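Local coordinates for putative DNA protection protein (Streptomyces coelicolor, PDB 4CYB) that binds ferric iron and probably oxidises and stores it inside a twelve-subunit cage, probably helping to protect DNA, at residues V9-V14 with D19-S24; A76-T81 with D140-L145. All blocks are in the same frame, centred on the assembly; numbering follows the deposited sequence.

Interaction 1. Residues V9-V14 with D19-S24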
loop_
_atom_site.group_PDB
_atom_site.type_symbol
_atom_site.label_atom_id
_atom_site.label_comp_id
_atom_site.label_asym_id
_atom_site.label_seq_id
_atom_site.Cartn_x
_atom_site.Cartn_y
_atom_site.Cartn_z
ATOM N N VAL J 9 -18.257 -2.827 39.230
ATOM C CA VAL J 9 -17.037 -3.413 38.649
ATOM C C VAL J 9 -16.927 -4.869 39.119
ATOM O O VAL J 9 -17.414 -5.238 40.247
ATOM C CB VAL J 9 -15.756 -2.609 38.992
ATOM C CG1 VAL J 9 -15.771 -1.220 38.379
ATOM C CG2 VAL J 9 -15.518 -2.547 40.522
ATOM N N LYS J 10 -16.340 -5.726 38.294
ATOM C CA LYS J 10 -16.133 -7.075 38.758
ATOM C C LYS J 10 -14.787 -7.213 39.407
ATOM O O LYS J 10 -13.960 -6.315 39.326
ATOM C CB LYS J 10 -16.432 -8.171 37.710
ATOM C CG LYS J 10 -15.831 -8.002 36.327
ATOM C CD LYS J 10 -16.329 -9.134 35.420
ATOM C CE LYS J 10 -15.723 -9.017 34.020
ATOM N NZ LYS J 10 -15.741 -10.317 33.261
ATOM N N GLN J 11 -14.575 -8.327 40.095
ATOM C CA GLN J 11 -13.239 -8.638 40.557
ATOM C C GLN J 11 -12.424 -8.790 39.262
ATOM O O GLN J 11 -12.808 -9.576 38.370
ATOM C CB GLN J 11 -13.203 -9.924 41.399
ATOM C CG GLN J 11 -11.787 -10.211 41.862
ATOM C CD GLN J 11 -11.183 -8.953 42.499
ATOM O OE1 GLN J 11 -11.639 -8.508 43.563
ATOM N NE2 GLN J 11 -10.202 -8.342 41.831
ATOM N N PHE J 12 -11.352 -8.018 39.134
ATOM C CA PHE J 12 -10.544 -8.055 37.897
ATOM C C PHE J 12 -9.043 -7.971 38.203
ATOM O O PHE J 12 -8.623 -7.195 39.093
ATOM C CB PHE J 12 -11.010 -6.956 36.908
ATOM C CG PHE J 12 -11.188 -7.438 35.469
ATOM C CD1 PHE J 12 -11.889 -8.613 35.175
ATOM C CD2 PHE J 12 -10.701 -6.676 34.395
ATOM C CE1 PHE J 12 -12.075 -9.037 33.852
ATOM C CE2 PHE J 12 -10.878 -7.096 33.062
ATOM C CZ PHE J 12 -11.572 -8.278 32.798
ATOM N N PRO J 13 -8.226 -8.798 37.496
ATOM C CA PRO J 13 -6.784 -8.902 37.809
ATOM C C PRO J 13 -5.926 -7.794 37.135
ATOM O O PRO J 13 -5.001 -8.103 36.353
ATOM C CB PRO J 13 -6.418 -10.312 37.282
ATOM C CG PRO J 13 -7.368 -10.550 36.139
ATOM C CD PRO J 13 -8.609 -9.707 36.382
ATOM N N VAL J 14 -6.229 -6.521 37.426
ATOM C CA VAL J 14 -5.467 -5.412 36.836
ATOM C C VAL J 14 -4.730 -4.523 37.877
ATOM O O VAL J 14 -4.449 -3.348 37.588
ATOM C CB VAL J 14 -6.330 -4.573 35.856
ATOM C CG1 VAL J 14 -6.721 -5.422 34.627
ATOM C CG2 VAL J 14 -7.580 -4.014 36.562
ATOM N N ASP J 19 -12.158 0.237 44.653
ATOM C CA ASP J 19 -12.620 1.634 44.757
ATOM C C ASP J 19 -12.067 2.492 43.587
ATOM O O ASP J 19 -12.788 3.331 43.033
ATOM C CB ASP J 19 -12.097 2.291 46.043
ATOM C CG ASP J 19 -12.894 1.890 47.285
ATOM O OD1 ASP J 19 -14.012 1.335 47.158
ATOM O OD2 ASP J 19 -12.361 2.102 48.402
ATOM N N THR J 20 -10.797 2.284 43.281
ATOM C CA THR J 20 -10.096 2.989 42.194
ATOM C C THR J 20 -10.748 2.682 40.864
ATOM O O THR J 20 -11.085 3.600 40.125
ATOM C CB THR J 20 -8.607 2.669 42.154
ATOM O OG1 THR J 20 -8.025 3.193 43.357
ATOM C CG2 THR J 20 -7.926 3.359 40.939
ATOM N N ARG J 21 -11.022 1.425 40.619
ATOM C CA ARG J 21 -11.680 1.047 39.361
ATOM C C ARG J 21 -13.099 1.565 39.218
ATOM O O ARG J 21 -13.488 2.087 38.177
ATOM C CB ARG J 21 -11.607 -0.476 39.205
ATOM C CG ARG J 21 -10.160 -0.936 39.142
ATOM C CD ARG J 21 -10.050 -2.406 38.828
ATOM N NE ARG J 21 -10.399 -3.285 39.950
ATOM C CZ ARG J 21 -11.472 -4.041 40.043
ATOM N NH1 ARG J 21 -12.370 -4.076 39.062
ATOM N NH2 ARG J 21 -11.648 -4.828 41.116
ATOM N N LEU J 22 -13.883 1.482 40.289
ATOM C CA LEU J 22 -15.218 2.001 40.257
ATOM C C LEU J 22 -15.248 3.496 39.973
ATOM O O LEU J 22 -16.055 3.983 39.177
ATOM C CB LEU J 22 -15.840 1.767 41.641
ATOM C CG LEU J 22 -17.295 1.349 41.789
ATOM C CD1 LEU J 22 -17.953 2.187 42.894
ATOM C CD2 LEU J 22 -18.103 1.378 40.517
ATOM N N TYR J 23 -14.388 4.245 40.638
ATOM C CA TYR J 23 -14.334 5.691 40.431
ATOM C C TYR J 23 -13.895 6.028 38.979
ATOM O O TYR J 23 -14.485 6.893 38.309
ATOM C CB TYR J 23 -13.414 6.363 41.467
ATOM C CG TYR J 23 -13.380 7.859 41.287
ATOM C CD1 TYR J 23 -14.412 8.680 41.825
ATOM C CD2 TYR J 23 -12.343 8.468 40.608
ATOM C CE1 TYR J 23 -14.383 10.053 41.662
ATOM C CE2 TYR J 23 -12.321 9.858 40.418
ATOM C CZ TYR J 23 -13.351 10.643 40.967
ATOM O OH TYR J 23 -13.334 12.013 40.793
ATOM N N SER J 24 -12.875 5.342 38.486
ATOM C CA SER J 24 -12.387 5.650 37.105
ATOM C C SER J 24 -13.517 5.338 36.124
ATOM O O SER J 24 -13.751 6.140 35.185
ATOM C CB SER J 24 -11.119 4.850 36.781
ATOM O OG SER J 24 -9.985 5.401 37.398
#
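The backbone of Phe12 lies over one face of the Arg21 guanidinium, with its N 3.8 Å from Arg21 NH2, while the carbonyl of Lys10 comes in at the edge. Lys10 O is gripped twice by Arg21: NH1 donates at 2.8 Å through a fairly straight bond of 151°, and NH2 adds a weak, more bent one at 3.3 Å. The oxygen sits 16° out of the guanidinium plane. The amide of Gln11 is steeply inclined to that plane, its NE2 3.9 Å from Arg21 NH2. A bend at chi3 (-74°) turns the guanidinium off the line of the arginine chain and into the curve of residues 9-14, where Val14 CG2 packs on Arg21 CD at 3.7 Å. This is the N-terminal tail of a Dps subunit doubling back over the first turns of helix 18-48, with Pro13 at the centre of an inverse gamma turn. Leu82 O takes a further bond from Arg21 NH1, and Leu16 O one from NE. A leucine in place of Arg21 would probably leave the carbonyls of Lys10, Leu16 and Leu82 without this shared donor and let the bend round residues 10-14 shift locally. At the other end of the loop, Val9 CG1 rests 3.8 Å from Leu22 CA and 4.1 Å from Leu22 CD2. Lys10 NZ forms a salt bridge with Glu163 of a second subunit.

Interaction 2. Residues A76-T81 with D140-L145. With FE (Fe (III) ion), chain B.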
loop_
_atom_site.group_PDB
_atom_site.type_symbol
_atom_site.label_atom_id
_atom_site.label_comp_id
_atom_site.label_asym_id
_atom_site.label_seq_id
_atom_site.Cartn_x
_atom_site.Cartn_y
_atom_site.Cartn_z
ATOM N N ALA J 76 -14.370 3.334 26.027
ATOM C CA ALA J 76 -15.231 2.228 26.384
ATOM C C ALA J 76 -14.395 1.013 26.734
ATOM O O ALA J 76 -14.678 0.340 27.710
ATOM C CB ALA J 76 -16.172 1.882 25.260
ATOM N N GLU J 77 -13.400 0.686 25.894
ATOM C CA GLU J 77 -12.531 -0.436 26.204
ATOM C C GLU J 77 -11.769 -0.250 27.535
ATOM O O GLU J 77 -11.552 -1.224 28.247
ATOM C CB GLU J 77 -11.548 -0.698 25.027
ATOM C CG GLU J 77 -12.356 -1.441 23.906
ATOM C CD GLU J 77 -11.471 -1.876 22.718
ATOM O OE1 GLU J 77 -10.211 -1.846 22.845
ATOM O OE2 GLU J 77 -12.065 -2.327 21.702
ATOM N N ARG J 78 -11.430 0.996 27.854
ATOM C CA ARG J 78 -10.800 1.240 29.175
ATOM C C ARG J 78 -11.760 0.906 30.339
ATOM O O ARG J 78 -11.348 0.273 31.341
ATOM C CB ARG J 78 -10.379 2.694 29.264
ATOM C CG ARG J 78 -9.694 3.053 30.592
ATOM C CD ARG J 78 -8.282 2.510 30.589
ATOM N NE ARG J 78 -7.572 2.630 31.890
ATOM C CZ ARG J 78 -6.438 1.980 32.135
ATOM N NH1 ARG J 78 -5.880 1.212 31.161
ATOM N NH2 ARG J 78 -5.844 2.076 33.339
ATOM N N VAL J 79 -13.023 1.336 30.228
ATOM C CA VAL J 79 -14.035 0.923 31.195
ATOM C C VAL J 79 -14.100 -0.576 31.339
ATOM O O VAL J 79 -14.121 -1.090 32.475
ATOM C CB VAL J 79 -15.415 1.487 30.835
ATOM C CG1 VAL J 79 -16.490 0.928 31.767
ATOM C CG2 VAL J 79 -15.395 3.020 30.858
ATOM N N GLN J 80 -14.154 -1.305 30.204
ATOM C CA GLN J 80 -14.208 -2.764 30.305
ATOM C C GLN J 80 -12.931 -3.370 30.941
ATOM O O GLN J 80 -13.004 -4.327 31.727
ATOM C CB GLN J 80 -14.436 -3.384 28.890
ATOM C CG GLN J 80 -15.729 -2.873 28.243
ATOM C CD GLN J 80 -16.952 -3.142 29.110
ATOM O OE1 GLN J 80 -17.709 -2.238 29.347
ATOM N NE2 GLN J 80 -17.098 -4.352 29.635
ATOM N N THR J 81 -11.778 -2.800 30.585
ATOM C CA THR J 81 -10.509 -3.230 31.110
ATOM C C THR J 81 -10.479 -3.074 32.653
ATOM O O THR J 81 -9.804 -3.857 33.346
ATOM C CB THR J 81 -9.379 -2.371 30.498
ATOM O OG1 THR J 81 -9.294 -2.658 29.070
ATOM C CG2 THR J 81 -8.018 -2.689 31.194
ATOM N N ASP J 140 -2.909 5.338 36.934
ATOM C CA ASP J 140 -1.981 5.993 36.016
ATOM C C ASP J 140 -2.434 5.854 34.563
ATOM O O ASP J 140 -2.287 6.824 33.785
ATOM C CB ASP J 140 -0.585 5.365 36.133
ATOM C CG ASP J 140 0.019 5.547 37.524
ATOM O OD1 ASP J 140 0.017 6.696 37.972
ATOM O OD2 ASP J 140 0.443 4.553 38.167
ATOM N N GLY J 141 -2.931 4.658 34.216
ATOM C CA GLY J 141 -3.292 4.348 32.807
ATOM C C GLY J 141 -4.491 5.183 32.380
ATOM O O GLY J 141 -4.529 5.715 31.280
ATOM N N THR J 142 -5.475 5.345 33.267
ATOM C CA THR J 142 -6.635 6.157 32.970
ATOM C C THR J 142 -6.244 7.623 32.842
ATOM O O THR J 142 -6.731 8.339 31.953
ATOM C CB THR J 142 -7.780 5.939 33.996
ATOM O OG1 THR J 142 -8.251 4.604 33.856
ATOM C CG2 THR J 142 -8.958 6.946 33.769
ATOM N N ASN J 143 -5.364 8.098 33.721
ATOM C CA ASN J 143 -4.939 9.464 33.588
ATOM C C ASN J 143 -4.263 9.714 32.216
ATOM O O ASN J 143 -4.521 10.721 31.565
ATOM C CB ASN J 143 -3.965 9.816 34.738
ATOM C CG ASN J 143 -3.282 11.175 34.519
ATOM O OD1 ASN J 143 -3.735 12.236 35.034
ATOM N ND2 ASN J 143 -2.212 11.171 33.780
ATOM N N ASP J 144 -3.419 8.774 31.799
ATOM C CA ASP J 144 -2.682 8.917 30.536
ATOM C C ASP J 144 -3.639 8.957 29.348
ATOM O O ASP J 144 -3.458 9.799 28.458
ATOM C CB ASP J 144 -1.666 7.785 30.368
ATOM C CG ASP J 144 -0.887 7.909 29.047
ATOM O OD1 ASP J 144 -0.026 8.817 28.947
ATOM O OD2 ASP J 144 -1.190 7.150 28.101
ATOM N N LEU J 145 -4.639 8.063 29.344
ATOM C CA LEU J 145 -5.693 8.056 28.303
ATOM C C LEU J 145 -6.425 9.408 28.291
ATOM O O LEU J 145 -6.607 10.017 27.258
ATOM C CB LEU J 145 -6.654 6.897 28.510
ATOM C CG LEU J 145 -8.003 6.926 27.767
ATOM C CD1 LEU J 145 -7.722 7.023 26.295
ATOM C CD2 LEU J 145 -8.733 5.640 28.139
HETATM FE FE FE B . -12.418 -1.751 19.553
HETATM O O HOH W 1 -13.089 -0.971 17.415
HETATM O O HOH W 2 -11.441 -3.566 18.477
HETATM O O HOH W 3 -10.132 -1.244 19.123
#
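Arg78 leaves helix 54-81 with CG swung to the side of CA opposite the backbone nitrogen (chi1 -179°), bends once at chi2 (75°) and then runs straight, which carries its guanidinium across to Thr142. There NE donates to Thr142 OG1 at 2.9 Å, a nearly straight bond (164°) lying close to the guanidinium plane. Leu145 slides past the stem of the arginine in the opposite direction, its CD2 3.6 Å from Arg78 CB. Gly141 lies over one guanidinium face, its CA 3.5 Å from Arg78 NH2; having no side chain, it lets the guanidinium lie this close to its backbone. Segments 76-81 and 140-145 run nearly antiparallel as members of the ferritin-like four-helix bundle, their axes 11.4 Å apart at closest approach, and the long arginine spans the gap. Asp139 receives both Arg78 NH2 and Thr142 OG1, while Arg78 NH1 goes to Glu155 of a second subunit, so the buried positive charge is probably balanced by two carboxylates. One residue earlier in the same helix, Glu77 points to the iron, with OE2 2.2 Å from the ferric ion. Three waters, Asp73 and His46 of a third subunit complete this site between subunits, consistent with the ferroxidase centre of Dps proteins.

Overall arrangement
From the N terminus, the chain passes strand 2-4 and enters the tail loop, where interaction 1 closes a very short loop by folding residues 9-14 onto the start of helix 18-48. Interaction 2 opens only later, at the end of helix 54-81, and closes a long loop that takes in helix 90-96, strand 106-107 and helix 109-136 before helix 140-164 begins. The two are thus in series, neither nested nor crossed. In space they meet at the same end of the bundle: Phe12 CD2 packs 3.1 Å from Thr81 O, and Asp139, a partner of interaction 2, also bonds Ser24. Interaction 1 ties the tail to helix 18-48, interaction 2 helix 54-81 to helix 140-164, and both touch the second subunit.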